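Local coordinates for EAL domain protein (PDB 6IJ2) that hydrolyses the cyclic dinucleotides c-di-GMP and cGAMP as an EAL-domain phosphodiesterase, captured here with calcium and the linear dinucleotide pGpG, at residues Y57-R62 and Y69-M74; I94-N99 and K142-Y147. The protein carries 1 engineered substitution. All coordinates share one frame; numbering follows the deposited sequence.

Overall arrangement
From the N terminus the chain leaves strand 41-49 for the short helix 56-60, turns through residues 61-67 and enters helix 68-85; contact 1 closes this small loop by packing 57-62 on 69-74. Helix 68-85 then leads into strand 91-96, where contact 2 begins. Its second segment follows after 42 intervening residues, past helix 109-117 and strand 125-129, so it ties a barrel strand to the outer helix 139-151. The two loops stand in series and neither nest nor cross. Their centres are about 16 Å apart, yet they touch: Asp-72 OD1 of contact 1 packs 3.5 Å from Leu-97 CB of contact 2. Both also border the same guanosine nucleotide, G2 of chain B.

Contact 1 (Y57-R62 and Y69-M74); sequences YSVISR and YLFDQM. With nucleotides of chain B.
Val-59 and Ile-60, neighbours on helix 56-60, both rest against the far end of the Phe-71 ring, on helix 68-85. The apolar contact is small: Val-59 CG1 lies 4.1 Å from Phe-71 CE1, and Ile-60 CG1 lies 4.0 Å from Phe-71 CZ. The Phe-71 ring is swung out to them with CG anti to the backbone N (chi1 170°), and the Ile-60 side chain meets it at about a right angle. Val-48 of strand 41-49 touches all three side chains from the barrel side, and the ring of Phe-26 meets that of Phe-71. Against the nucleotide, the extended branch of Ile-60 (chi2 166°) carries its methyl onward, over one face of the guanine, where CD1 is 3.4 Å from C4 of G2 of chain B. The polar interactions are local: Arg-62 NE folds back to Ser-58 O at 3.1 Å, a bent bond (136° at the hydrogen) that approaches from above the carbonyl plane. The chemistry implies that shape rather than charge joins the two helices, and that one isoleucine does double duty, CG1 packing on the Phe-71 ring and CD1 forming an apolar cover for the bound base.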
# COMPACT_ATOMS: atom_id res chain seq x y z
N TYR A 57 13.95 -15.35 10.66
CA TYR A 57 14.18 -14.17 11.47
C TYR A 57 15.46 -14.29 12.29
O TYR A 57 16.21 -13.32 12.43
CB TYR A 57 12.98 -13.92 12.39
CG TYR A 57 13.21 -12.83 13.41
CD1 TYR A 57 13.06 -11.49 13.06
CD2 TYR A 57 13.55 -13.14 14.71
CE1 TYR A 57 13.26 -10.49 14.00
CE2 TYR A 57 13.75 -12.15 15.65
CZ TYR A 57 13.60 -10.83 15.29
OH TYR A 57 13.79 -9.85 16.23
N SER A 58 15.72 -15.49 12.83
CA SER A 58 16.94 -15.70 13.60
C SER A 58 18.18 -15.41 12.75
O SER A 58 19.16 -14.84 13.24
CB SER A 58 16.99 -17.13 14.13
OG SER A 58 18.06 -17.29 15.04
N VAL A 59 18.14 -15.78 11.47
CA VAL A 59 19.26 -15.51 10.57
C VAL A 59 19.28 -14.05 10.16
O VAL A 59 20.30 -13.36 10.30
CB VAL A 59 19.17 -16.44 9.34
CG1 VAL A 59 20.29 -16.13 8.36
CG2 VAL A 59 19.21 -17.91 9.75
N ILE A 60 18.16 -13.55 9.64
CA ILE A 60 18.14 -12.22 9.05
C ILE A 60 18.39 -11.14 10.11
O ILE A 60 18.96 -10.09 9.81
CB ILE A 60 16.82 -12.01 8.29
CG1 ILE A 60 16.82 -12.87 7.01
CG2 ILE A 60 16.58 -10.54 7.98
CD1 ILE A 60 15.46 -13.00 6.36
N SER A 61 18.02 -11.41 11.37
CA SER A 61 18.30 -10.46 12.44
C SER A 61 19.78 -10.14 12.53
O SER A 61 20.16 -9.05 12.97
CB SER A 61 17.81 -11.02 13.78
OG SER A 61 16.45 -11.38 13.72
N ARG A 62 20.63 -11.04 12.09
CA ARG A 62 22.04 -10.82 12.16
C ARG A 62 22.59 -9.98 11.06
O ARG A 62 23.71 -9.58 11.10
CB ARG A 62 22.77 -12.14 12.20
CG ARG A 62 22.19 -13.11 13.19
CD ARG A 62 22.83 -14.48 13.13
NE ARG A 62 22.13 -15.42 14.01
CZ ARG A 62 22.61 -15.84 15.17
NH1 ARG A 62 23.80 -15.45 15.59
NH2 ARG A 62 21.89 -16.67 15.91
N TYR A 69 25.12 -6.71 1.66
CA TYR A 69 25.43 -7.09 0.28
C TYR A 69 26.01 -8.49 0.21
O TYR A 69 25.60 -9.29 -0.64
CB TYR A 69 26.38 -6.06 -0.34
CG TYR A 69 25.89 -4.64 -0.20
CD1 TYR A 69 24.91 -4.14 -1.05
CD2 TYR A 69 26.39 -3.80 0.78
CE1 TYR A 69 24.45 -2.84 -0.93
CE2 TYR A 69 25.94 -2.50 0.91
CZ TYR A 69 24.97 -2.03 0.05
OH TYR A 69 24.53 -0.73 0.18
N LEU A 70 26.94 -8.82 1.10
CA LEU A 70 27.50 -10.17 1.13
C LEU A 70 26.43 -11.19 1.47
O LEU A 70 26.41 -12.29 0.91
CB LEU A 70 28.65 -10.23 2.14
CG LEU A 70 29.83 -11.19 1.93
CD1 LEU A 70 30.88 -10.96 3.02
CD2 LEU A 70 29.42 -12.65 1.92
N PHE A 71 25.52 -10.84 2.38
CA PHE A 71 24.45 -11.75 2.75
C PHE A 71 23.50 -12.00 1.58
O PHE A 71 23.10 -13.14 1.33
CB PHE A 71 23.69 -11.19 3.96
CG PHE A 71 22.43 -11.92 4.27
CD1 PHE A 71 22.47 -13.16 4.88
CD2 PHE A 71 21.20 -11.38 3.93
CE1 PHE A 71 21.31 -13.85 5.15
CE2 PHE A 71 20.04 -12.07 4.19
CZ PHE A 71 20.10 -13.31 4.81
N ASP A 72 23.15 -10.94 0.85
CA ASP A 72 22.27 -11.08 -0.30
C ASP A 72 22.88 -12.01 -1.34
O ASP A 72 22.23 -12.95 -1.82
CB ASP A 72 22.00 -9.70 -0.91
CG ASP A 72 20.95 -9.73 -1.98
OD1 ASP A 72 19.81 -10.13 -1.66
OD2 ASP A 72 21.25 -9.35 -3.13
N GLN A 73 24.14 -11.77 -1.71
CA GLN A 73 24.80 -12.63 -2.69
C GLN A 73 24.87 -14.08 -2.20
O GLN A 73 24.67 -15.01 -2.99
CB GLN A 73 26.20 -12.10 -2.99
CG GLN A 73 26.19 -10.66 -3.48
CD GLN A 73 27.50 -10.23 -4.11
OE1 GLN A 73 27.52 -9.76 -5.25
NE2 GLN A 73 28.60 -10.39 -3.38
N MET A 74 25.12 -14.28 -0.90
CA MET A 74 25.17 -15.63 -0.35
C MET A 74 23.82 -16.33 -0.45
O MET A 74 23.75 -17.51 -0.82
CB MET A 74 25.64 -15.59 1.10
CG MET A 74 27.15 -15.48 1.25
SD MET A 74 27.93 -17.09 1.52
CE MET A 74 27.61 -17.33 3.27
P G B 2 9.72 -17.41 6.86
OP1 G B 2 10.25 -18.42 6.00
OP2 G B 2 9.89 -17.52 8.27
O5' G B 2 10.27 -16.00 6.42
C5' G B 2 10.16 -14.86 7.26
C4' G B 2 10.57 -13.63 6.51
O4' G B 2 11.93 -13.79 6.05
C3' G B 2 9.75 -13.31 5.26
O3' G B 2 9.45 -11.93 5.16
C2' G B 2 10.69 -13.67 4.12
O2' G B 2 10.51 -12.95 2.93
C1' G B 2 12.04 -13.35 4.74
N9 G B 2 13.09 -14.12 4.09
C8 G B 2 13.21 -15.48 4.04
N7 G B 2 14.21 -15.88 3.32
C5 G B 2 14.77 -14.72 2.84
C6 G B 2 15.89 -14.52 2.00
O6 G B 2 16.62 -15.36 1.48
N1 G B 2 16.12 -13.17 1.76
C2 G B 2 15.36 -12.15 2.27
N2 G B 2 15.74 -10.92 1.92
N3 G B 2 14.33 -12.32 3.07
C4 G B 2 14.09 -13.62 3.31

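Contact 2 (I94-N99 and K142-Y147); sequences INFLPN and KRIVEY. With CA (calcium ion), chain J; nucleotides of chain B.
Asn-95 OD1 binds a calcium ion at 2.4 Å near the end of strand 91-96, in the TIM-barrel-like fold of EAL domains, while the next residue, Phe-96, packs outward on Ile-144 of helix 139-151. Glu-45, Glu-128, Asp-158, a phosphate of the bound dinucleotide and a water, 2.3 Å from the calcium, also bind this ion. Successive strand residues thus serve opposite sides: one the calcium site, the other the strand-to-helix layer. There, Phe-96 CE2 meets Ile-144 CG2 at 3.6 Å, the side chains passing at a slant. With chi1 of Ile-144 at -57°, CG1 is anti to the carbonyl carbon and CG2 is anti to the backbone N, which turns that methyl to the Phe-96 ring, while the CG1 branch sends CD1 to within 3.8 Å of Asn-99 CB. The end of the poorly ordered Asn-99 side chain lies over one face of the Phe-96 ring. Around that ring Arg-76 makes a cation-pi contact and Tyr-102 an edge-to-face one; Phe-129 touches both Phe-96 and Ile-144. On the nucleotide side, Asn-95 CB sits beneath the guanine of G2 of chain B, 3.7 Å from C2, on the face opposite the one Ile-60 covers. Beyond the base's amino edge, Leu-97 CA comes to 3.5 Å from N2 of G2.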
# COMPACT_ATOMS: atom_id res chain seq x y z
N ILE A 94 13.42 -16.18 -5.45
CA ILE A 94 14.36 -15.71 -4.44
C ILE A 94 13.89 -14.36 -3.95
O ILE A 94 13.50 -13.50 -4.74
CB ILE A 94 15.80 -15.62 -4.97
CG1 ILE A 94 16.26 -16.99 -5.46
CG2 ILE A 94 16.76 -15.10 -3.89
CD1 ILE A 94 17.52 -16.95 -6.32
N ASN A 95 13.92 -14.18 -2.63
CA ASN A 95 13.53 -12.91 -2.04
C ASN A 95 14.66 -11.90 -2.19
O ASN A 95 15.81 -12.20 -1.84
CB ASN A 95 13.19 -13.09 -0.56
CG ASN A 95 11.89 -13.84 -0.34
OD1 ASN A 95 10.81 -13.27 -0.47
ND2 ASN A 95 11.99 -15.12 -0.02
N PHE A 96 14.36 -10.73 -2.72
CA PHE A 96 15.38 -9.71 -2.93
C PHE A 96 15.40 -8.82 -1.70
O PHE A 96 14.44 -8.10 -1.43
CB PHE A 96 15.10 -8.91 -4.20
CG PHE A 96 16.27 -8.08 -4.69
CD1 PHE A 96 17.25 -7.63 -3.81
CD2 PHE A 96 16.37 -7.73 -6.02
CE1 PHE A 96 18.30 -6.85 -4.26
CE2 PHE A 96 17.43 -6.96 -6.48
CZ PHE A 96 18.39 -6.52 -5.59
N LEU A 97 16.52 -8.87 -0.97
CA LEU A 97 16.72 -8.07 0.23
C LEU A 97 16.44 -6.59 -0.05
O LEU A 97 17.08 -6.01 -0.94
CB LEU A 97 18.14 -8.25 0.75
CG LEU A 97 18.49 -7.52 2.06
CD1 LEU A 97 17.97 -8.29 3.27
CD2 LEU A 97 19.99 -7.28 2.17
N PRO A 98 15.49 -5.97 0.66
CA PRO A 98 15.09 -4.58 0.38
C PRO A 98 16.23 -3.62 0.04
O PRO A 98 17.16 -3.41 0.82
CB PRO A 98 14.37 -4.19 1.67
CG PRO A 98 13.69 -5.47 2.07
CD PRO A 98 14.66 -6.57 1.72
N ASN A 99 16.12 -3.02 -1.15
CA ASN A 99 17.25 -2.49 -1.90
C ASN A 99 17.48 -0.99 -1.69
O ASN A 99 18.14 -0.36 -2.52
CB ASN A 99 17.06 -2.77 -3.39
CG ASN A 99 16.09 -3.91 -3.66
OD1 ASN A 99 15.33 -4.31 -2.79
ND2 ASN A 99 16.12 -4.44 -4.88
N LYS A 142 12.09 0.69 -9.71
CA LYS A 142 11.72 0.40 -11.09
C LYS A 142 12.94 0.09 -11.94
O LYS A 142 12.90 -0.80 -12.80
CB LYS A 142 10.94 1.59 -11.67
CG LYS A 142 10.61 1.50 -13.15
CD LYS A 142 9.85 2.75 -13.59
CE LYS A 142 9.79 2.88 -15.10
NZ LYS A 142 8.96 1.81 -15.74
N ARG A 143 14.04 0.82 -11.72
CA ARG A 143 15.29 0.58 -12.43
C ARG A 143 15.77 -0.85 -12.26
O ARG A 143 16.22 -1.49 -13.22
CB ARG A 143 16.36 1.56 -11.92
CG ARG A 143 17.03 2.40 -12.98
CD ARG A 143 17.85 3.52 -12.34
NE ARG A 143 17.01 4.41 -11.54
CZ ARG A 143 17.44 5.53 -10.96
NH1 ARG A 143 18.70 5.91 -11.09
NH2 ARG A 143 16.60 6.27 -10.24
N ILE A 144 15.69 -1.37 -11.03
CA ILE A 144 16.21 -2.71 -10.74
C ILE A 144 15.34 -3.77 -11.41
O ILE A 144 15.85 -4.72 -12.01
CB ILE A 144 16.28 -2.92 -9.22
CG1 ILE A 144 17.15 -1.85 -8.56
CG2 ILE A 144 16.79 -4.32 -8.90
CD1 ILE A 144 16.96 -1.74 -7.06
N VAL A 145 14.02 -3.62 -11.31
CA VAL A 145 13.11 -4.61 -11.88
C VAL A 145 13.27 -4.67 -13.39
O VAL A 145 13.33 -5.76 -13.98
CB VAL A 145 11.66 -4.29 -11.48
CG1 VAL A 145 10.68 -5.20 -12.20
CG2 VAL A 145 11.50 -4.39 -9.97
N GLU A 146 13.35 -3.52 -14.05
CA GLU A 146 13.46 -3.53 -15.50
C GLU A 146 14.82 -4.05 -15.96
O GLU A 146 14.91 -4.69 -17.02
CB GLU A 146 13.16 -2.14 -16.06
CG GLU A 146 11.69 -1.76 -15.86
CD GLU A 146 11.31 -0.41 -16.45
OE1 GLU A 146 10.10 -0.10 -16.47
OE2 GLU A 146 12.21 0.34 -16.89
N TYR A 147 15.88 -3.80 -15.19
CA TYR A 147 17.18 -4.37 -15.52
C TYR A 147 17.17 -5.89 -15.40
O TYR A 147 17.69 -6.59 -16.27
CB TYR A 147 18.27 -3.78 -14.62
CG TYR A 147 19.63 -4.40 -14.83
CD1 TYR A 147 20.30 -4.25 -16.03
CD2 TYR A 147 20.24 -5.14 -13.82
CE1 TYR A 147 21.55 -4.82 -16.23
CE2 TYR A 147 21.50 -5.70 -14.01
CZ TYR A 147 22.14 -5.54 -15.22
OH TYR A 147 23.38 -6.10 -15.42
CA CA J . 8.50 -13.79 -0.62
P G B 2 9.72 -17.41 6.86
OP1 G B 2 10.25 -18.42 6.00
OP2 G B 2 9.89 -17.52 8.27
O5' G B 2 10.27 -16.00 6.42
C5' G B 2 10.16 -14.86 7.26
C4' G B 2 10.57 -13.63 6.51
O4' G B 2 11.93 -13.79 6.05
C3' G B 2 9.75 -13.31 5.26
O3' G B 2 9.45 -11.93 5.16
C2' G B 2 10.69 -13.67 4.12
O2' G B 2 10.51 -12.95 2.93
C1' G B 2 12.04 -13.35 4.74
N9 G B 2 13.09 -14.12 4.09
C8 G B 2 13.21 -15.48 4.04
N7 G B 2 14.21 -15.88 3.32
C5 G B 2 14.77 -14.72 2.84
C6 G B 2 15.89 -14.52 2.00
O6 G B 2 16.62 -15.36 1.48
N1 G B 2 16.12 -13.17 1.76
C2 G B 2 15.36 -12.15 2.27
N2 G B 2 15.74 -10.92 1.92
N3 G B 2 14.33 -12.32 3.07
C4 G B 2 14.09 -13.62 3.31
O HOH W 1 6.58 -15.07 -0.41